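Local atomic coordinates of Alpha/beta hydrolase (Streptomyces albidoflavus, PDB entry 6KSU), a protein that probably cyclises non-ribosomal peptides by macrolactamization, as a stand-alone cyclase of the penicillin-binding-protein and beta-lactamase family. Residues T85-A90 and C334-H339; M94-D99 and D199-R204; D193-M198 and S250-G255; A267-P270 and K276-A279. All coordinates share one frame; numbering follows the deposited sequence.

Overall arrangement
All four contacts lie in the beta-lactamase-like part of the chain. Contacts 1, 2 and 3 are buried, while contact 4 is only partly buried and its centre lies about 22 Å from the centre of the chain. Helix 85-98 serves contacts 1 and 2, and helix 194-206 serves contacts 2 and 3. Contact 1 is purely apolar, a ring against branched side chains of the central sheet. Contact 2 adds a side-chain to backbone hydrogen bond. Contact 3 sets two indoles against alanines, near the putative SxxK site. Contact 4 closes a short loop with an arginine over a phenylalanine. It touches contact 1 through Ala267 and Ala268, but not contacts 2 and 3.

Contact 1 of 4, residues T85-A90 and C334-H339; sequences TKFLTA and CNLRIH
Phe87 carries the helix side of this contact, and Leu336 and Ile338 carry the strand side. The CD2 methyl of Leu336 sits over one face of the Phe87 ring, 3.9 Å from its centroid and 28° off the ring normal. This is a CH-pi contact, and it leans to the CD2-CE2 side of the ring, with Phe87 CD2 3.6 Å from Leu336 CD2. The two side chains cross at about a right angle. Ile338 comes from the opposite direction to Phe87. Its CD1 methyl approaches the far end of the ring obliquely, with Phe87 CZ to Ile338 CD1 at 4.0 Å. Phe87 reaches the sheet because its CG is anti to the backbone N (chi1 170°), which sends the ring out from the helix. Ala267 and Leu312 also touch this ring.

No hydrogen bond crosses between the segments. Within the strand, Arg337 NH1 donates to Leu336 O at 2.8 Å, with the acceptor almost in the guanidinium plane but the donor above the carbonyl plane. The same NH1 makes a salt bridge to Asp326. On the helix, Lys86 NZ bonds Asn176 OD1 and Ala254 O.

Leu336 and Ile338 point to the helix, as expected of residues two apart on a strand. A helix that begins at a probable SxxK motif and packs on the central antiparallel sheet is characteristic of the penicillin-binding-protein and beta-lactamase fold. Lys86 fits that pattern with Ser83 and Tyr174, probably as the active-site lysine.

Contact 2 of 4, residues M94-D99 and D199-R204; sequences MQFVCD and DSCLLR
The chain of Gln95 is extended beyond CG (chi2 -176°), and this carries its amide across to the backbone of Cys201. Phe96 CG and Cys201 SG are each anti to their own carbonyl carbon, at chi1 -78° and -60°, and the two side chains approach each other apart from the amide. Gln95 NE2 donates to Cys201 O at 2.7 Å. The acceptor lies in the amide plane of Gln95, while the donor is tilted from the carbonyl plane. Gln95 OE1 lies 3.3 Å from Cys201 CB. Leu202 CD1 flanks the amide, 3.6 Å from Gln95 NE2. The Cys201 sulfur makes an oblique sulfur-aromatic contact with Phe96, where SG is 4.1 Å from CZ.

The short helical segments lie 11.5 Å apart at closest approach, so side chains bridge the gap. Helix 199-204 has a wider pi-type turn at 199-203, with Arg204 N bonded to Asp199 O. Cys201 O lies within that turn. The buried amide thus donates firmly to this carbonyl and only weakly to a second, Leu283 O. Gln95 OE1 is also 3.1 Å from Cys201 O, two acceptors without a bond, which probably makes the NE2 bond somewhat less favourable.

Contact 3 of 4, residues D193-M198 and S250-G255; sequences DWWTAM and SLAAAG
Trp194 lays one face of its indole over the backbone and methyl of Ala253. Both residues belong to the helical region of the beta-lactamase-like fold, beside the probable SxxK site. Ala253 CB stands 3.7 Å from the centroid of the five-membered ring and only 8° off its normal, a CH-pi contact over the face. The six-membered ring runs on to Ala252, with Trp194 CH2 3.5 Å from Ala252 O. The first torsion, with CG anti to the backbone N (chi1 171°), turns this indole toward helix 252-255. Met198 CB, one turn on in the same helix, lies off-centre over the opposite face, so the indole lies between its own helix and helix 252-255.

The polar end of Trp194 is met by helix 85-98. NE1 is hydrogen-bonded to Thr89 OG1, which also bonds Ala253 O. Thr89 therefore ties both sides of the contact to that helix. Trp195 NE1 instead bonds His214 O.

Asp193 N-caps the tryptophan helix. Its OD1 accepts from Thr196 N at 2.8 Å, and OD2 accepts from Thr196 OG1 at 2.7 Å. Two bonds thus fix the carboxylate at the helix start. On the other segment, Ala254 N and Gly255 N reach Leu251 O from opposite faces of its plane. Trp195 approaches Ala252 obliquely with its benzo ring, and its CZ2 lies 3.3 Å from Ala252 CB.

Contact 4 of 4, residues A267-P270 and K276-A279; sequences AARP and KTFA
Arg269 folds back over Phe278, and the two side chains cover each other at two levels. Nearer the backbone, Arg269 CB stands over the centre of the phenyl ring, 3.5 Å from its centroid and 9° off the normal. Farther out, the guanidinium reaches the same side chain: Phe278 CD1 lies over its centre, with CD1 to Arg269 CZ at 3.4 Å. The guanidinium and ring planes are 60° apart, so this is not a parallel stack. Bends at both chi2 and chi3 curl the arginine into this position. Arg269 also makes a cation-pi contact with Tyr52.

Pro270 adds a lighter touch. Its CD meets Phe278 CE2 obliquely at 4.2 Å. Thr277 OG1 lies at the edge of the guanidinium, 3.5 Å from Arg269 NH2, and is hydrogen-bonded to Asp274 O. One water joins the segments weakly, between Arg269 NH2 and Thr277 O.

Phe278 is buried, while Thr277 is exposed. Pro270 O also accepts from Arg275 NH1 within the loop. The contact is local: an arginine-aromatic pair closes the first part of the loop that runs from helix 261-268 to helix 286-293, at the edge of the beta-lactamase-like fold.

Contact 1 of 4, residues T85-A90 and C334-H339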
# COMPACT_ATOMS: atom_id res chain seq x y z
N THR A 85 -3.02 3.21 -4.83
CA THR A 85 -4.40 3.21 -5.33
C THR A 85 -5.42 2.97 -4.22
O THR A 85 -6.57 3.44 -4.31
CB THR A 85 -4.53 2.14 -6.43
OG1 THR A 85 -3.61 2.40 -7.51
CG2 THR A 85 -5.97 2.11 -7.00
N LYS A 86 -5.05 2.22 -3.18
CA LYS A 86 -6.00 1.86 -2.13
C LYS A 86 -6.49 3.09 -1.38
O LYS A 86 -7.60 3.09 -0.83
CB LYS A 86 -5.35 0.87 -1.16
CG LYS A 86 -5.15 -0.49 -1.75
CD LYS A 86 -4.31 -1.37 -0.85
CE LYS A 86 -4.32 -2.78 -1.40
NZ LYS A 86 -3.35 -2.92 -2.53
N PHE A 87 -5.67 4.13 -1.31
CA PHE A 87 -6.12 5.35 -0.65
C PHE A 87 -7.23 6.04 -1.45
O PHE A 87 -8.15 6.60 -0.86
CB PHE A 87 -4.90 6.25 -0.43
CG PHE A 87 -5.22 7.65 0.03
CD1 PHE A 87 -5.64 7.89 1.32
CD2 PHE A 87 -4.99 8.72 -0.81
CE1 PHE A 87 -5.90 9.19 1.76
CE2 PHE A 87 -5.25 10.02 -0.38
CZ PHE A 87 -5.71 10.25 0.91
N LEU A 88 -7.21 5.93 -2.77
CA LEU A 88 -8.27 6.57 -3.55
C LEU A 88 -9.51 5.70 -3.58
O LEU A 88 -10.64 6.21 -3.48
CB LEU A 88 -7.76 6.86 -4.95
CG LEU A 88 -6.61 7.84 -4.67
CD1 LEU A 88 -5.27 7.27 -5.12
CD2 LEU A 88 -6.89 9.18 -5.27
N THR A 89 -9.32 4.38 -3.67
CA THR A 89 -10.42 3.44 -3.53
C THR A 89 -11.11 3.61 -2.17
O THR A 89 -12.34 3.64 -2.08
CB THR A 89 -9.91 2.02 -3.70
OG1 THR A 89 -9.69 1.79 -5.10
CG2 THR A 89 -10.96 0.99 -3.17
N ALA A 90 -10.31 3.73 -1.10
CA ALA A 90 -10.88 3.99 0.21
C ALA A 90 -11.63 5.30 0.21
O ALA A 90 -12.73 5.40 0.77
CB ALA A 90 -9.80 4.03 1.28
N CYS A 334 5.91 4.59 -5.44
CA CYS A 334 5.03 5.70 -5.13
C CYS A 334 4.79 5.76 -3.62
O CYS A 334 4.44 4.75 -3.03
CB CYS A 334 3.72 5.53 -5.89
SG CYS A 334 2.47 6.64 -5.43
N ASN A 335 4.98 6.93 -3.02
CA ASN A 335 4.82 7.10 -1.58
C ASN A 335 4.03 8.37 -1.30
O ASN A 335 4.31 9.41 -1.88
CB ASN A 335 6.15 7.21 -0.82
CG ASN A 335 7.06 6.04 -1.07
OD1 ASN A 335 7.85 6.04 -2.03
ND2 ASN A 335 6.96 5.02 -0.21
N LEU A 336 3.07 8.27 -0.37
CA LEU A 336 2.23 9.38 0.06
C LEU A 336 2.31 9.50 1.58
O LEU A 336 2.31 8.48 2.29
CB LEU A 336 0.76 9.17 -0.36
CG LEU A 336 -0.26 10.10 0.30
CD1 LEU A 336 -0.01 11.56 -0.09
CD2 LEU A 336 -1.64 9.70 -0.10
N ARG A 337 2.36 10.73 2.07
CA ARG A 337 2.47 10.97 3.51
C ARG A 337 1.71 12.22 3.88
O ARG A 337 1.87 13.26 3.23
CB ARG A 337 3.93 11.11 3.96
CG ARG A 337 4.74 9.85 3.83
CD ARG A 337 4.30 8.76 4.82
NE ARG A 337 5.21 7.62 4.82
CZ ARG A 337 5.18 6.63 3.92
NH1 ARG A 337 4.27 6.63 2.95
NH2 ARG A 337 6.05 5.63 3.99
N ILE A 338 0.91 12.13 4.94
CA ILE A 338 -0.00 13.20 5.36
C ILE A 338 0.18 13.44 6.85
O ILE A 338 0.18 12.49 7.64
CB ILE A 338 -1.46 12.83 5.09
CG1 ILE A 338 -1.69 12.47 3.62
CG2 ILE A 338 -2.38 13.91 5.57
CD1 ILE A 338 -2.99 11.77 3.39
N HIS A 339 0.32 14.69 7.25
CA HIS A 339 0.29 15.05 8.67
C HIS A 339 -0.87 16.00 8.86
O HIS A 339 -0.71 17.22 8.67
CB HIS A 339 1.58 15.69 9.14
CG HIS A 339 1.68 15.81 10.63
ND1 HIS A 339 1.02 16.79 11.35
CD2 HIS A 339 2.36 15.08 11.54
CE1 HIS A 339 1.29 16.66 12.63
NE2 HIS A 339 2.10 15.62 12.78

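Contact 2 of 4, residues M94-D99 and D199-R204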
# COMPACT_ATOMS: atom_id res chain seq x y z
N MET A 94 -15.53 5.73 0.96
CA MET A 94 -16.01 6.61 2.02
C MET A 94 -17.02 7.63 1.50
O MET A 94 -17.90 8.04 2.26
CB MET A 94 -14.85 7.31 2.71
CG MET A 94 -13.96 6.41 3.53
SD MET A 94 -14.83 5.35 4.75
CE MET A 94 -14.98 6.50 6.10
N GLN A 95 -16.91 8.06 0.23
CA GLN A 95 -17.92 8.95 -0.34
C GLN A 95 -19.31 8.32 -0.29
O GLN A 95 -20.29 8.99 0.05
CB GLN A 95 -17.59 9.29 -1.79
CG GLN A 95 -16.73 10.48 -2.01
CD GLN A 95 -16.58 10.73 -3.48
OE1 GLN A 95 -16.95 9.89 -4.30
NE2 GLN A 95 -16.07 11.90 -3.85
N PHE A 96 -19.40 7.03 -0.68
CA PHE A 96 -20.71 6.37 -0.73
C PHE A 96 -21.29 6.21 0.66
O PHE A 96 -22.50 6.31 0.85
CB PHE A 96 -20.58 5.03 -1.45
CG PHE A 96 -20.50 5.16 -2.92
CD1 PHE A 96 -21.66 5.20 -3.69
CD2 PHE A 96 -19.28 5.32 -3.55
CE1 PHE A 96 -21.59 5.36 -5.06
CE2 PHE A 96 -19.20 5.50 -4.93
CZ PHE A 96 -20.36 5.51 -5.68
N VAL A 97 -20.42 5.98 1.64
CA VAL A 97 -20.86 5.90 3.03
C VAL A 97 -21.50 7.22 3.45
O VAL A 97 -22.59 7.25 4.02
CB VAL A 97 -19.66 5.53 3.92
CG1 VAL A 97 -19.94 5.78 5.40
CG2 VAL A 97 -19.24 4.08 3.63
N CYS A 98 -20.85 8.33 3.12
CA CYS A 98 -21.35 9.63 3.58
C CYS A 98 -22.68 10.00 2.92
O CYS A 98 -23.56 10.57 3.57
CB CYS A 98 -20.28 10.68 3.35
SG CYS A 98 -18.82 10.30 4.32
N ASP A 99 -22.85 9.67 1.65
CA ASP A 99 -24.18 9.87 1.08
C ASP A 99 -25.19 8.86 1.60
O ASP A 99 -26.35 8.88 1.15
CB ASP A 99 -24.10 9.80 -0.45
CG ASP A 99 -23.14 10.83 -1.02
OD1 ASP A 99 -22.96 11.89 -0.39
OD2 ASP A 99 -22.57 10.57 -2.11
N ASP A 199 -13.54 7.62 -11.66
CA ASP A 199 -13.45 8.82 -12.48
C ASP A 199 -14.50 9.85 -12.06
O ASP A 199 -14.18 10.93 -11.56
CB ASP A 199 -13.58 8.45 -13.96
CG ASP A 199 -13.33 9.64 -14.91
OD1 ASP A 199 -13.04 10.76 -14.45
OD2 ASP A 199 -13.43 9.44 -16.14
N SER A 200 -15.78 9.50 -12.21
CA SER A 200 -16.84 10.49 -12.06
C SER A 200 -17.06 10.94 -10.62
O SER A 200 -17.55 12.05 -10.39
CB SER A 200 -18.14 9.93 -12.63
OG SER A 200 -18.50 8.76 -11.93
N CYS A 201 -16.76 10.11 -9.63
CA CYS A 201 -17.08 10.52 -8.26
C CYS A 201 -15.91 11.16 -7.52
O CYS A 201 -16.14 11.83 -6.51
CB CYS A 201 -17.60 9.34 -7.44
SG CYS A 201 -19.11 8.57 -8.12
N LEU A 202 -14.68 10.99 -7.99
CA LEU A 202 -13.55 11.42 -7.18
C LEU A 202 -12.45 12.09 -8.01
O LEU A 202 -12.01 13.19 -7.69
CB LEU A 202 -12.96 10.22 -6.42
CG LEU A 202 -11.92 10.62 -5.38
CD1 LEU A 202 -12.57 11.57 -4.38
CD2 LEU A 202 -11.36 9.40 -4.67
N LEU A 203 -11.97 11.40 -9.03
CA LEU A 203 -10.89 11.96 -9.84
C LEU A 203 -11.34 13.24 -10.54
O LEU A 203 -10.69 14.28 -10.43
CB LEU A 203 -10.39 10.92 -10.84
CG LEU A 203 -9.89 9.60 -10.22
CD1 LEU A 203 -9.21 8.78 -11.28
CD2 LEU A 203 -8.93 9.85 -9.04
N ARG A 204 -12.50 13.19 -11.21
CA ARG A 204 -12.97 14.36 -11.95
C ARG A 204 -13.19 15.58 -11.06
O ARG A 204 -12.60 16.64 -11.35
CB ARG A 204 -14.23 14.01 -12.75
CG ARG A 204 -14.73 15.20 -13.63
CD ARG A 204 -15.61 14.81 -14.82
NE ARG A 204 -15.33 13.48 -15.36
CZ ARG A 204 -16.28 12.58 -15.63
NH1 ARG A 204 -17.56 12.88 -15.41
NH2 ARG A 204 -15.95 11.38 -16.10

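Contact 3 of 4, residues D193-M198 and S250-G255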
# COMPACT_ATOMS: atom_id res chain seq x y z
N ASP A 193 -19.22 0.56 -12.74
CA ASP A 193 -17.98 -0.16 -12.52
C ASP A 193 -16.96 0.73 -11.79
O ASP A 193 -17.10 1.96 -11.73
CB ASP A 193 -17.42 -0.64 -13.85
CG ASP A 193 -16.94 0.50 -14.73
OD1 ASP A 193 -15.82 1.02 -14.49
OD2 ASP A 193 -17.67 0.89 -15.67
N TRP A 194 -15.94 0.08 -11.22
CA TRP A 194 -14.98 0.80 -10.39
C TRP A 194 -14.30 1.94 -11.16
O TRP A 194 -14.12 3.03 -10.61
CB TRP A 194 -13.91 -0.15 -9.83
CG TRP A 194 -12.79 0.58 -9.16
CD1 TRP A 194 -12.76 1.03 -7.87
CD2 TRP A 194 -11.53 0.97 -9.74
NE1 TRP A 194 -11.56 1.67 -7.61
CE2 TRP A 194 -10.78 1.64 -8.74
CE3 TRP A 194 -10.95 0.79 -11.01
CZ2 TRP A 194 -9.52 2.15 -8.97
CZ3 TRP A 194 -9.69 1.30 -11.24
CH2 TRP A 194 -8.97 1.97 -10.22
N TRP A 195 -13.90 1.71 -12.41
CA TRP A 195 -13.28 2.77 -13.21
C TRP A 195 -14.21 3.97 -13.36
O TRP A 195 -13.82 5.11 -13.06
CB TRP A 195 -12.91 2.25 -14.60
CG TRP A 195 -11.77 1.28 -14.66
CD1 TRP A 195 -10.48 1.56 -15.03
CD2 TRP A 195 -11.81 -0.13 -14.40
NE1 TRP A 195 -9.72 0.41 -14.99
CE2 TRP A 195 -10.51 -0.64 -14.60
CE3 TRP A 195 -12.82 -1.01 -13.99
CZ2 TRP A 195 -10.20 -1.98 -14.44
CZ3 TRP A 195 -12.51 -2.35 -13.81
CH2 TRP A 195 -11.21 -2.82 -14.03
N THR A 196 -15.44 3.73 -13.83
CA THR A 196 -16.36 4.83 -14.07
C THR A 196 -16.63 5.60 -12.78
O THR A 196 -16.62 6.83 -12.77
CB THR A 196 -17.67 4.30 -14.66
OG1 THR A 196 -17.38 3.59 -15.87
CG2 THR A 196 -18.65 5.42 -14.95
N ALA A 197 -16.82 4.88 -11.68
CA ALA A 197 -17.12 5.53 -10.41
C ALA A 197 -15.90 6.29 -9.88
O ALA A 197 -16.03 7.42 -9.40
CB ALA A 197 -17.60 4.49 -9.40
N MET A 198 -14.71 5.67 -9.95
CA MET A 198 -13.49 6.38 -9.56
C MET A 198 -13.34 7.68 -10.35
O MET A 198 -13.06 8.74 -9.78
CB MET A 198 -12.28 5.45 -9.78
CG MET A 198 -10.94 6.04 -9.44
SD MET A 198 -10.78 6.63 -7.74
CE MET A 198 -10.58 5.12 -6.80
N SER A 250 -7.53 -7.65 -12.95
CA SER A 250 -8.33 -7.72 -11.73
C SER A 250 -7.72 -6.96 -10.56
O SER A 250 -8.42 -6.70 -9.58
CB SER A 250 -8.53 -9.18 -11.34
OG SER A 250 -7.29 -9.86 -11.36
N LEU A 251 -6.44 -6.58 -10.62
CA LEU A 251 -5.85 -5.85 -9.50
C LEU A 251 -6.24 -4.38 -9.46
O LEU A 251 -5.87 -3.69 -8.50
CB LEU A 251 -4.32 -5.99 -9.55
CG LEU A 251 -3.84 -7.36 -9.02
CD1 LEU A 251 -2.59 -7.89 -9.73
CD2 LEU A 251 -3.64 -7.31 -7.50
N ALA A 252 -7.04 -3.91 -10.43
CA ALA A 252 -7.23 -2.48 -10.69
C ALA A 252 -7.63 -1.69 -9.44
O ALA A 252 -7.01 -0.66 -9.13
CB ALA A 252 -8.28 -2.28 -11.78
N ALA A 253 -8.68 -2.13 -8.73
CA ALA A 253 -9.13 -1.39 -7.55
C ALA A 253 -8.11 -1.42 -6.42
O ALA A 253 -8.23 -0.65 -5.46
CB ALA A 253 -10.49 -1.92 -7.05
N ALA A 254 -7.13 -2.32 -6.50
CA ALA A 254 -6.09 -2.40 -5.49
C ALA A 254 -4.78 -1.75 -5.92
O ALA A 254 -4.01 -1.33 -5.05
CB ALA A 254 -5.84 -3.87 -5.10
N GLY A 255 -4.50 -1.63 -7.22
CA GLY A 255 -3.21 -1.09 -7.64
C GLY A 255 -3.09 -0.46 -9.02
O GLY A 255 -1.98 -0.11 -9.44

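Contact 4 of 4, residues A267-P270 and K276-A279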
# COMPACT_ATOMS: atom_id res chain seq x y z
N ALA A 267 -5.59 14.77 -3.49
CA ALA A 267 -6.51 13.87 -2.80
C ALA A 267 -6.31 13.87 -1.29
O ALA A 267 -7.23 13.55 -0.54
CB ALA A 267 -6.36 12.44 -3.35
N ALA A 268 -5.11 14.24 -0.83
CA ALA A 268 -4.86 14.38 0.60
C ALA A 268 -5.40 15.68 1.17
O ALA A 268 -5.53 15.79 2.40
CB ALA A 268 -3.35 14.29 0.87
N ARG A 269 -5.72 16.67 0.32
CA ARG A 269 -6.12 17.98 0.83
C ARG A 269 -7.28 17.92 1.81
O ARG A 269 -7.18 18.55 2.87
CB ARG A 269 -6.42 18.93 -0.35
CG ARG A 269 -5.19 19.23 -1.22
CD ARG A 269 -4.25 20.22 -0.55
NE ARG A 269 -4.97 21.36 0.03
CZ ARG A 269 -5.24 22.48 -0.62
NH1 ARG A 269 -4.85 22.62 -1.88
NH2 ARG A 269 -5.90 23.46 -0.01
N PRO A 270 -8.39 17.20 1.56
CA PRO A 270 -9.47 17.14 2.57
C PRO A 270 -9.06 16.53 3.90
O PRO A 270 -9.85 16.60 4.85
CB PRO A 270 -10.57 16.30 1.89
CG PRO A 270 -10.25 16.33 0.45
CD PRO A 270 -8.76 16.45 0.34
N LYS A 276 -10.69 23.56 5.19
CA LYS A 276 -11.73 24.51 4.78
C LYS A 276 -11.24 25.48 3.71
O LYS A 276 -12.06 26.11 3.04
CB LYS A 276 -12.28 25.28 5.99
CG LYS A 276 -12.94 24.42 7.10
CD LYS A 276 -14.27 23.79 6.68
CE LYS A 276 -14.36 22.32 7.09
NZ LYS A 276 -15.64 21.69 6.64
N THR A 277 -9.92 25.60 3.52
CA THR A 277 -9.38 26.39 2.42
C THR A 277 -9.41 25.65 1.09
O THR A 277 -9.19 26.28 0.04
CB THR A 277 -7.93 26.80 2.69
OG1 THR A 277 -7.07 25.67 2.49
CG2 THR A 277 -7.77 27.34 4.10
N PHE A 278 -9.63 24.34 1.09
CA PHE A 278 -9.66 23.56 -0.14
C PHE A 278 -11.08 23.62 -0.71
O PHE A 278 -12.05 23.26 -0.02
CB PHE A 278 -9.22 22.13 0.14
CG PHE A 278 -9.10 21.29 -1.09
CD1 PHE A 278 -8.17 21.59 -2.06
CD2 PHE A 278 -9.92 20.19 -1.27
CE1 PHE A 278 -8.06 20.81 -3.20
CE2 PHE A 278 -9.82 19.41 -2.41
CZ PHE A 278 -8.89 19.72 -3.38
N ALA A 279 -11.20 24.06 -1.97
CA ALA A 279 -12.53 24.29 -2.53
C ALA A 279 -13.36 23.02 -2.61
O ALA A 279 -14.59 23.06 -2.55
CB ALA A 279 -12.42 24.92 -3.91
O HOH W 1 -6.16 26.48 -1.57